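Replicative DNA helicase (Mycobacterium tuberculosis, PDB 2R5U) probably unwinds duplex DNA 5'-3' ahead of the replisome using ATP, as a hexamer whose N-terminal domain is the part described. Local coordinates at residues A32-V37 against G58-P63. Numbering follows the deposited sequence.
Sequences AAEQSV and GDFYRP
E34 reaches from helix 31-43 to the loop 58-63 and meets two successive backbone amides with its carboxylate. E34 OE2 accepts Y61 N at 2.8 Å, on the syn side but 28° out of the carboxylate plane. E34 OE1 takes a weak bond from R62 N at 3.4 Å. The shaft of E34 runs past the F60 side chain in the opposite direction, and its CG lies 3.6 Å from F60 CD2. With CG anti to the carbonyl carbon (chi1 -68°) and the chain extended beyond it, the carboxylate is carried away from its own helix to the loop. V37 adds an apolar touch at the ring edge, CG1 standing 4.1 Å from F60 CZ. E34 O lies in the ring plane at another point of the rim, beside CE2. Further out, E34 OE1 and H65 ND1 are hydrogen-bonded, and the F60 ring meets that of Y69, also on helix 63-77. D59 O receives R133 NH2, tying the same loop to the long helix 119-147. R62 is the N-cap residue of helix 63-77, and the contact therefore joins the flank of one helix to the entry of another within the DnaB-like N-terminal domain. Held firmly by Y61 N, weakly by R62 N and by H65, this buried carboxylate probably helps to set the backbone of the loop; the two main-chain N-H groups and the nearby helix start would probably favour its ionised form.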
loop_
_atom_site.group_PDB
_atom_site.type_symbol
_atom_site.label_atom_id
_atom_site.label_comp_id
_atom_site.label_asym_id
_atom_site.label_seq_id
_atom_site.Cartn_x
_atom_site.Cartn_y
_atom_site.Cartn_z
ATOM N N ALA B 32 39.299 7.333 -3.276
ATOM C CA ALA B 32 40.537 6.747 -3.743
ATOM C C ALA B 32 40.839 5.479 -2.941
ATOM O O ALA B 32 41.192 4.455 -3.516
ATOM C CB ALA B 32 41.684 7.740 -3.617
ATOM N N ALA B 33 40.712 5.559 -1.614
ATOM C CA ALA B 33 40.975 4.390 -0.762
ATOM C C ALA B 33 39.957 3.251 -1.008
ATOM O O ALA B 33 40.321 2.068 -0.984
ATOM C CB ALA B 33 41.054 4.782 0.694
ATOM N N GLU B 34 38.703 3.605 -1.289
ATOM C CA GLU B 34 37.698 2.588 -1.675
ATOM C C GLU B 34 38.106 1.826 -2.943
ATOM O O GLU B 34 37.930 0.608 -3.031
ATOM C CB GLU B 34 36.305 3.193 -1.886
ATOM C CG GLU B 34 35.654 3.712 -0.579
ATOM C CD GLU B 34 34.216 4.198 -0.701
ATOM O OE1 GLU B 34 33.541 4.009 -1.743
ATOM O OE2 GLU B 34 33.737 4.761 0.315
ATOM N N GLN B 35 38.578 2.567 -3.936
ATOM C CA GLN B 35 39.024 1.985 -5.216
ATOM C C GLN B 35 40.183 1.024 -5.004
ATOM O O GLN B 35 40.149 -0.093 -5.493
ATOM C CB GLN B 35 39.384 3.098 -6.211
ATOM C CG GLN B 35 38.173 3.856 -6.743
ATOM C CD GLN B 35 38.548 5.135 -7.479
ATOM O OE1 GLN B 35 39.653 5.664 -7.337
ATOM N NE2 GLN B 35 37.618 5.651 -8.243
ATOM N N SER B 36 41.178 1.456 -4.241
ATOM C CA SER B 36 42.362 0.652 -3.917
ATOM C C SER B 36 42.030 -0.647 -3.158
ATOM O O SER B 36 42.617 -1.709 -3.430
ATOM C CB SER B 36 43.362 1.482 -3.107
ATOM O OG SER B 36 43.880 2.571 -3.875
ATOM N N VAL B 37 41.098 -0.553 -2.199
ATOM C CA VAL B 37 40.582 -1.739 -1.494
ATOM C C VAL B 37 39.979 -2.757 -2.456
ATOM O O VAL B 37 40.296 -3.960 -2.386
ATOM C CB VAL B 37 39.532 -1.402 -0.419
ATOM C CG1 VAL B 37 38.832 -2.682 0.057
ATOM C CG2 VAL B 37 40.182 -0.767 0.750
ATOM N N GLY B 58 28.036 -1.894 4.401
ATOM C CA GLY B 58 27.626 -0.493 4.474
ATOM C C GLY B 58 28.757 0.508 4.586
ATOM O O GLY B 58 28.514 1.711 4.497
ATOM N N ASP B 59 29.993 0.028 4.744
ATOM C CA ASP B 59 31.158 0.910 4.950
ATOM C C ASP B 59 31.581 1.756 3.727
ATOM O O ASP B 59 32.256 2.788 3.860
ATOM C CB ASP B 59 32.341 0.114 5.507
ATOM C CG ASP B 59 32.244 -0.126 7.030
ATOM O OD1 ASP B 59 31.357 0.450 7.707
ATOM O OD2 ASP B 59 33.071 -0.899 7.550
ATOM N N PHE B 60 31.169 1.338 2.542
ATOM C CA PHE B 60 31.529 2.079 1.335
ATOM C C PHE B 60 30.549 3.230 1.146
ATOM O O PHE B 60 29.351 3.022 1.232
ATOM C CB PHE B 60 31.520 1.149 0.124
ATOM C CG PHE B 60 32.701 0.223 0.092
ATOM C CD1 PHE B 60 32.677 -0.968 0.806
ATOM C CD2 PHE B 60 33.865 0.584 -0.588
ATOM C CE1 PHE B 60 33.790 -1.825 0.803
ATOM C CE2 PHE B 60 34.980 -0.260 -0.595
ATOM C CZ PHE B 60 34.926 -1.475 0.100
ATOM N N TYR B 61 31.069 4.433 0.926
ATOM C CA TYR B 61 30.216 5.586 0.637
ATOM C C TYR B 61 29.528 5.442 -0.714
ATOM O O TYR B 61 28.321 5.658 -0.833
ATOM C CB TYR B 61 30.998 6.908 0.678
ATOM C CG TYR B 61 30.101 8.097 0.363
ATOM C CD1 TYR B 61 30.283 8.842 -0.797
ATOM C CD2 TYR B 61 29.026 8.433 1.206
ATOM C CE1 TYR B 61 29.438 9.927 -1.098
ATOM C CE2 TYR B 61 28.171 9.502 0.914
ATOM C CZ TYR B 61 28.385 10.245 -0.236
ATOM O OH TYR B 61 27.548 11.305 -0.527
ATOM N N ARG B 62 30.298 5.093 -1.742
ATOM C CA ARG B 62 29.734 4.982 -3.092
ATOM C C ARG B 62 28.970 3.663 -3.269
ATOM O O ARG B 62 29.548 2.598 -3.049
ATOM C CB ARG B 62 30.853 5.085 -4.126
ATOM C CG ARG B 62 30.403 5.706 -5.428
ATOM C CD ARG B 62 31.442 5.523 -6.487
ATOM N NE ARG B 62 30.958 4.777 -7.649
ATOM C CZ ARG B 62 30.448 5.340 -8.745
ATOM N NH1 ARG B 62 30.060 4.579 -9.765
ATOM N NH2 ARG B 62 30.332 6.665 -8.830
ATOM N N PRO B 63 27.678 3.729 -3.649
ATOM C CA PRO B 63 26.853 2.532 -3.895
ATOM C C PRO B 63 27.471 1.494 -4.869
ATOM O O PRO B 63 27.420 0.301 -4.589
ATOM C CB PRO B 63 25.554 3.118 -4.472
ATOM C CG PRO B 63 25.484 4.488 -3.899
ATOM C CD PRO B 63 26.893 4.971 -3.835
#